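Local coordinates for protein endo-pectate lyase (Erwinia chrysanthemi, PDB 3B4N) that probably cleaves polygalacturonate and methylated pectins at internal bonds by calcium-dependent elimination, leaving oligosaccharides with unsaturated ends, at residues V32-W37 / G208-N213; T141-D146 / D191-A196; S167-A172 / D216-K221. All blocks are in the same frame, centred on the assembly; numbering follows the deposited sequence.

Overall arrangement
The three contacts are tied together by one calcium ion, whose protein ligands are N213 of contact 1, D191 and I192 of contact 2 and Y218 of contact 3, with two waters beside them. Contacts 2 and 3, their centres about 4 Å apart, interleave along the chain, and each joins loops two coils apart on the same side of the beta-helix. Contact 1 lies further off, its centre about 18 Å from that of contact 2 and 16 Å from that of contact 3, where the beta-helix meets the N-terminal domain. A probable hydrogen bond from I192 N to H212 O, 2.9 Å long, links contacts 1 and 2, and contact 2 also carries a zinc ion.

Contact 1 of 3, residues V32-W37 / G208-N213. With CA (calcium ion), chain C.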
# COMPACT_ATOMS: atom_id res chain seq x y z
N VAL A 32 -17.32 1.02 5.68
CA VAL A 32 -16.51 -0.17 5.82
C VAL A 32 -15.39 0.20 6.77
O VAL A 32 -14.80 1.28 6.66
CB VAL A 32 -15.92 -0.61 4.46
CG1 VAL A 32 -15.01 -1.81 4.64
CG2 VAL A 32 -17.05 -0.96 3.50
N ASN A 33 -15.12 -0.66 7.74
CA ASN A 33 -14.02 -0.42 8.67
C ASN A 33 -12.86 -1.26 8.19
O ASN A 33 -12.96 -2.48 8.10
CB ASN A 33 -14.40 -0.84 10.09
CG ASN A 33 -15.42 0.08 10.71
OD1 ASN A 33 -16.24 -0.35 11.54
ND2 ASN A 33 -15.37 1.35 10.35
N TYR A 34 -11.76 -0.60 7.85
CA TYR A 34 -10.58 -1.31 7.39
C TYR A 34 -9.59 -1.46 8.53
O TYR A 34 -9.33 -0.51 9.27
CB TYR A 34 -9.90 -0.56 6.24
CG TYR A 34 -10.64 -0.64 4.93
CD1 TYR A 34 -10.44 -1.70 4.06
CD2 TYR A 34 -11.56 0.34 4.58
CE1 TYR A 34 -11.15 -1.79 2.86
CE2 TYR A 34 -12.28 0.27 3.40
CZ TYR A 34 -12.07 -0.80 2.54
OH TYR A 34 -12.79 -0.86 1.37
N LEU A 35 -9.07 -2.67 8.68
CA LEU A 35 -8.08 -2.95 9.70
C LEU A 35 -6.76 -3.25 9.03
O LEU A 35 -6.71 -3.92 8.00
CB LEU A 35 -8.47 -4.18 10.52
CG LEU A 35 -9.79 -4.11 11.28
CD1 LEU A 35 -9.99 -5.42 12.06
CD2 LEU A 35 -9.78 -2.92 12.23
N GLY A 36 -5.69 -2.74 9.63
CA GLY A 36 -4.36 -3.00 9.13
C GLY A 36 -3.49 -3.29 10.34
O GLY A 36 -3.54 -2.55 11.34
N TRP A 37 -2.71 -4.36 10.30
CA TRP A 37 -1.85 -4.66 11.43
C TRP A 37 -0.49 -5.12 10.98
O TRP A 37 -0.29 -5.48 9.82
CB TRP A 37 -2.49 -5.73 12.33
CG TRP A 37 -2.73 -7.06 11.65
CD1 TRP A 37 -1.91 -8.15 11.65
CD2 TRP A 37 -3.87 -7.42 10.86
NE1 TRP A 37 -2.46 -9.17 10.90
CE2 TRP A 37 -3.66 -8.74 10.40
CE3 TRP A 37 -5.04 -6.75 10.48
CZ2 TRP A 37 -4.59 -9.41 9.59
CZ3 TRP A 37 -5.96 -7.40 9.67
CH2 TRP A 37 -5.73 -8.72 9.23
N GLY A 208 1.26 -5.02 3.63
CA GLY A 208 -0.03 -4.59 4.12
C GLY A 208 -0.19 -3.10 3.91
O GLY A 208 0.40 -2.51 2.99
N GLY A 209 -1.02 -2.48 4.74
CA GLY A 209 -1.28 -1.06 4.62
C GLY A 209 -2.58 -0.82 3.87
O GLY A 209 -3.08 -1.70 3.17
N ILE A 210 -3.12 0.39 4.01
CA ILE A 210 -4.37 0.77 3.35
C ILE A 210 -4.11 2.15 2.75
O ILE A 210 -3.73 3.06 3.48
CB ILE A 210 -5.54 0.88 4.36
CG1 ILE A 210 -5.76 -0.46 5.08
CG2 ILE A 210 -6.80 1.31 3.63
CD1 ILE A 210 -6.34 -1.55 4.23
N ALA A 211 -4.30 2.30 1.45
CA ALA A 211 -4.07 3.59 0.81
C ALA A 211 -5.33 4.09 0.11
O ALA A 211 -5.82 3.48 -0.83
CB ALA A 211 -2.92 3.49 -0.19
N HIS A 212 -5.83 5.22 0.58
CA HIS A 212 -7.02 5.81 0.02
C HIS A 212 -6.69 6.96 -0.91
O HIS A 212 -5.70 7.67 -0.73
CB HIS A 212 -7.90 6.35 1.16
CG HIS A 212 -9.22 6.88 0.70
ND1 HIS A 212 -10.22 6.06 0.23
CD2 HIS A 212 -9.71 8.14 0.65
CE1 HIS A 212 -11.27 6.79 -0.10
NE2 HIS A 212 -10.99 8.06 0.15
N ASN A 213 -7.48 7.11 -1.96
CA ASN A 213 -7.34 8.26 -2.83
C ASN A 213 -8.75 8.57 -3.30
O ASN A 213 -9.62 7.71 -3.24
CB ASN A 213 -6.38 8.03 -4.00
CG ASN A 213 -5.66 9.32 -4.39
OD1 ASN A 213 -6.05 10.41 -3.96
ND2 ASN A 213 -4.60 9.20 -5.20
CA CA C . -5.34 12.52 -3.37
O HOH W 1 -3.68 12.40 -5.14
O HOH W 2 -6.98 13.23 -4.94
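Here the wall of the right-handed parallel beta-helix meets the N-terminal antiparallel sandwich, whose strand order is that of a fibronectin type III fold, and the meeting point is I210 against Y34. Strand 32-37 brings the aromatic residue from the three-stranded sheet, while strand 210-213 is a short rung of the beta-helix. The touch is slight: CD1 of I210 lies 4.1 Å from CD1 of Y34, approaching the ring obliquely, and the two side chains cross at about a right angle. No hydrogen bond joins the segments. A branched aliphatic chain suits this place, since I210 also packs on T242 of the next coil and T72 of the N-terminal sheet. With CG1 anti to its carbonyl carbon (chi1 -59°) and a further bend at chi2 (-71°), I210 carries CD1 to Y34 and to within 4.5 Å of L35 O. The tyrosine is held from several sides. V32 CG1 sits 3.6 Å above one face of the Y34 ring, toward the rim, and the Y34 hydroxyl is hydrogen-bonded to N274 of the beta-helix, adding a polar link between the domains that suits tyrosine. G36, having no side chain, lets the strand run past I210 without a bulky group between them. On the other segment G208 and G209 both have positive phi, backbone shapes that glycine adopts easily as the chain turns into the strand. Beyond the turn, A211 packs against F241 and L243 of the next coil, a small residue among larger apolar ones, and H212 is hydrogen-bonded to T244. The strand ends at the calcium: N213 OD1 binds the ion at 2.3 Å, while N213 ND2 makes a weak hydrogen bond of 3.3 Å to water 1, itself a calcium ligand.

Contact 2 of 3, residues T141-D146 / D191-A196. With CA (calcium ion), chain C; ZN (zinc ion), chain D.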
# COMPACT_ATOMS: atom_id res chain seq x y z
N THR A 141 1.75 17.09 6.76
CA THR A 141 2.14 18.48 6.64
C THR A 141 1.06 19.16 5.80
O THR A 141 0.08 19.68 6.35
CB THR A 141 3.55 18.62 5.99
OG1 THR A 141 3.60 17.90 4.75
CG2 THR A 141 4.64 18.09 6.93
N SER A 142 1.21 19.12 4.48
CA SER A 142 0.23 19.75 3.60
C SER A 142 0.18 19.07 2.25
O SER A 142 0.94 18.14 1.97
CB SER A 142 0.59 21.22 3.40
OG SER A 142 1.88 21.33 2.82
N CYS A 143 -0.72 19.55 1.40
CA CYS A 143 -0.86 19.03 0.05
C CYS A 143 -1.48 20.13 -0.80
O CYS A 143 -2.65 20.06 -1.17
CB CYS A 143 -1.74 17.78 0.04
SG CYS A 143 -1.76 16.95 -1.58
N PRO A 144 -0.69 21.17 -1.10
CA PRO A 144 -1.15 22.30 -1.91
C PRO A 144 -1.56 21.89 -3.31
O PRO A 144 -0.96 21.01 -3.92
CB PRO A 144 0.06 23.23 -1.93
CG PRO A 144 0.81 22.87 -0.68
CD PRO A 144 0.70 21.37 -0.67
N ASN A 145 -2.59 22.56 -3.83
CA ASN A 145 -3.07 22.32 -5.17
C ASN A 145 -2.02 22.82 -6.15
O ASN A 145 -1.36 23.83 -5.90
CB ASN A 145 -4.36 23.11 -5.43
CG ASN A 145 -5.62 22.32 -5.16
OD1 ASN A 145 -5.79 21.71 -4.10
ND2 ASN A 145 -6.55 22.35 -6.12
N ASP A 146 -1.84 22.09 -7.25
CA ASP A 146 -0.95 22.53 -8.31
C ASP A 146 0.53 22.76 -7.96
O ASP A 146 1.20 23.55 -8.63
CB ASP A 146 -1.56 23.80 -8.92
CG ASP A 146 -1.08 24.07 -10.32
OD1 ASP A 146 -0.95 23.11 -11.11
OD2 ASP A 146 -0.88 25.26 -10.64
N ASP A 191 -5.44 9.97 2.31
CA ASP A 191 -5.71 10.56 0.99
C ASP A 191 -4.35 10.85 0.40
O ASP A 191 -3.74 11.88 0.69
CB ASP A 191 -6.52 11.86 1.10
CG ASP A 191 -6.94 12.41 -0.28
OD1 ASP A 191 -6.34 12.01 -1.30
OD2 ASP A 191 -7.86 13.25 -0.34
N ILE A 192 -3.86 9.94 -0.43
CA ILE A 192 -2.56 10.10 -1.05
C ILE A 192 -2.45 11.48 -1.69
O ILE A 192 -3.37 11.92 -2.36
CB ILE A 192 -2.36 9.06 -2.17
CG1 ILE A 192 -2.30 7.65 -1.57
CG2 ILE A 192 -1.10 9.38 -2.96
CD1 ILE A 192 -2.35 6.56 -2.62
N CYS A 193 -1.32 12.15 -1.46
CA CYS A 193 -1.10 13.46 -2.05
C CYS A 193 -0.40 13.25 -3.40
O CYS A 193 -1.05 12.84 -4.36
CB CYS A 193 -0.27 14.33 -1.09
SG CYS A 193 0.03 16.02 -1.70
N GLU A 194 0.91 13.48 -3.49
CA GLU A 194 1.59 13.29 -4.78
C GLU A 194 1.60 11.80 -5.15
O GLU A 194 1.31 11.42 -6.28
CB GLU A 194 3.03 13.80 -4.71
CG GLU A 194 3.16 15.32 -4.61
CD GLU A 194 2.56 16.05 -5.80
OE1 GLU A 194 2.63 15.52 -6.93
OE2 GLU A 194 2.02 17.16 -5.61
N ASP A 195 1.96 10.98 -4.17
CA ASP A 195 2.00 9.53 -4.32
C ASP A 195 2.20 9.00 -2.91
O ASP A 195 2.43 9.78 -1.99
CB ASP A 195 3.14 9.09 -5.26
CG ASP A 195 4.41 9.90 -5.09
OD1 ASP A 195 4.71 10.73 -5.96
OD2 ASP A 195 5.11 9.70 -4.08
N ALA A 196 2.11 7.69 -2.73
CA ALA A 196 2.25 7.09 -1.40
C ALA A 196 3.69 6.80 -0.97
O ALA A 196 4.09 7.13 0.15
CB ALA A 196 1.41 5.80 -1.33
CA CA C . -5.34 12.52 -3.37
ZN ZN D . 6.28 11.67 -5.35
O HOH W 3 -0.56 19.21 -5.70
O HOH W 1 -3.68 12.40 -5.14
O HOH W 4 7.87 10.78 -5.63
O HOH W 2 -6.98 13.23 -4.94
O HOH W 5 6.49 13.11 -6.66
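A disulfide between C143 and C193 joins two irregular loops, one of which also holds a calcium ion and a zinc ion within five residues. The bond from C143 SG to C193 SG is 2.0 Å long with a chi3 of 94°, close to the relaxed value, and its positive sign makes the bridge right-handed. Both sulfurs stand anti to their own backbone N (chi1 -172° at C143, -178° at C193), which extends each away from that nitrogen and lets the pair bridge the loops. Besides this covalent link, water 3 spans the loops: it donates to P144 O at 2.6 Å and, over a longer 3.3 Å, to E194 OE2. A bend at chi2 swings the E194 carboxylate back toward the proline, and Q150 gives the same OE2 a second partner. Just before C193 come two calcium ligands, D191 OD1 at 2.4 Å from the ion and the backbone I192 O at 2.3 Å. Aspartate suits the first position because it brings a hard, negatively charged oxygen on a short arm, whereas at I192 the backbone does the binding and the apolar side chain can pack against V225. C193 O takes a hydrogen bond of 2.8 Å from water 1, a calcium ligand, and so steadies the ion from the second shell. Further along, D195 OD1 binds zinc at 1.9 Å, with D195 OD2 at a long 2.6 Å; D173 shares this metal, and K224 is hydrogen-bonded to D195 OD1, probably offsetting some of the local negative charge. The bridge thus ties the loop that carries both metal sites to the loop two coils back by a bond that needs no buried polar partners, fitting for a secreted enzyme.

Contact 3 of 3, residues S167-A172 / D216-K221; sequences SASGGA and DGYGGK. Unlike the reference sequence in segment 167-172: G171 (reference Arg). With CA (calcium ion), chain C.
The carbonyl oxygen of Y218, the residue whose ring rests on S169, binds calcium at 2.2 Å, the shortest of the ion's six bonds. D191, I192, N213 and two waters complete the shell. The chain turns sharply here: G217 to G220 form a type II beta turn, closed by the bond from G220 N to G217 O of 3.3 Å, with Y218 and G219 at its corners. Glycine suits the second corner because phi there is positive (93°). Water 2, a calcium ligand, donates to G220 O at 2.6 Å, so the turn grips the ion both directly and through water. D191 adds a second-shell hold, for its OD2 probably accepts a hydrogen bond from Y218 N while its other oxygen binds the metal. The side chain of Y218 leaves in a different direction. CG stands anti to the carbonyl carbon (chi1 -72°), which carries the ring away from the calcium-bound oxygen and lays it across the 167-172 loop. One ring face takes a CH-pi contact from S169 CA, 3.6 Å from the centroid and only 8° off the ring normal. S169 CB reaches further along the ring, coming within 3.3 Å of Y218 CZ, and A168 O lies 3.1 Å from Y218 CD1. Small residues suit this loop, since A168 and S169 allow the backbone itself to come close beneath a broad aromatic face. C143 of the disulfide also touches the tyrosine. The contact lies at the surface, with no helices near: the 167-172 loop leads from strand 164-166 to strand 175-179, the 216-221 turn from strand 210-213 to strand 224-228, and backbone bonds of S167 with I139 and of A172 with E194 tie the first loop to adjoining coils of the beta-helix.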
# COMPACT_ATOMS: atom_id res chain seq x y z
N SER A 167 -2.02 11.73 7.33
CA SER A 167 -3.25 12.52 7.26
C SER A 167 -3.78 12.83 5.87
O SER A 167 -3.01 12.97 4.92
CB SER A 167 -3.08 13.83 8.04
OG SER A 167 -2.28 14.75 7.33
N ALA A 168 -5.10 12.94 5.76
CA ALA A 168 -5.74 13.21 4.48
C ALA A 168 -5.30 14.52 3.84
O ALA A 168 -5.18 14.60 2.62
CB ALA A 168 -7.25 13.20 4.64
N SER A 169 -5.07 15.54 4.65
CA SER A 169 -4.69 16.84 4.12
C SER A 169 -3.20 17.14 4.12
O SER A 169 -2.78 18.21 3.67
CB SER A 169 -5.41 17.95 4.90
OG SER A 169 -4.97 17.98 6.25
N GLY A 170 -2.39 16.21 4.60
CA GLY A 170 -0.96 16.47 4.67
C GLY A 170 -0.05 15.39 4.13
O GLY A 170 1.06 15.21 4.63
N GLY A 171 -0.49 14.71 3.07
CA GLY A 171 0.30 13.63 2.50
C GLY A 171 1.59 14.00 1.79
O GLY A 171 2.44 13.13 1.57
N ALA A 172 1.74 15.27 1.43
CA ALA A 172 2.93 15.77 0.73
C ALA A 172 3.49 14.76 -0.28
O ALA A 172 2.76 14.33 -1.18
CB ALA A 172 4.00 16.17 1.75
N ASP A 216 -11.15 14.36 -6.99
CA ASP A 216 -11.37 15.69 -6.43
C ASP A 216 -10.80 15.81 -5.01
O ASP A 216 -11.12 16.75 -4.29
CB ASP A 216 -12.87 16.02 -6.45
CG ASP A 216 -13.15 17.48 -6.19
OD1 ASP A 216 -12.33 18.33 -6.60
OD2 ASP A 216 -14.21 17.80 -5.60
N GLY A 217 -9.95 14.86 -4.61
CA GLY A 217 -9.36 14.92 -3.28
C GLY A 217 -8.07 15.73 -3.24
O GLY A 217 -7.74 16.46 -4.18
N TYR A 218 -7.32 15.62 -2.14
CA TYR A 218 -6.08 16.36 -2.01
C TYR A 218 -5.05 15.87 -3.01
O TYR A 218 -4.88 14.67 -3.19
CB TYR A 218 -5.49 16.21 -0.60
CG TYR A 218 -6.24 16.95 0.46
CD1 TYR A 218 -7.31 16.36 1.13
CD2 TYR A 218 -5.89 18.26 0.80
CE1 TYR A 218 -8.01 17.05 2.12
CE2 TYR A 218 -6.58 18.95 1.79
CZ TYR A 218 -7.63 18.34 2.45
OH TYR A 218 -8.30 19.02 3.44
N GLY A 219 -4.37 16.81 -3.67
CA GLY A 219 -3.37 16.44 -4.65
C GLY A 219 -3.90 16.37 -6.07
O GLY A 219 -3.13 16.11 -7.00
N GLY A 220 -5.20 16.60 -6.25
CA GLY A 220 -5.77 16.57 -7.58
C GLY A 220 -6.23 15.19 -8.04
O GLY A 220 -6.48 14.31 -7.22
N LYS A 221 -6.34 15.01 -9.35
CA LYS A 221 -6.78 13.74 -9.90
C LYS A 221 -5.83 12.61 -9.49
O LYS A 221 -4.62 12.72 -9.66
CB LYS A 221 -6.85 13.83 -11.43
CG LYS A 221 -7.20 12.51 -12.10
CD LYS A 221 -7.67 12.71 -13.52
CE LYS A 221 -6.64 13.38 -14.39
NZ LYS A 221 -7.15 13.48 -15.79
CA CA C . -5.34 12.52 -3.37
O HOH W 2 -6.98 13.23 -4.94
O HOH W 1 -3.68 12.40 -5.14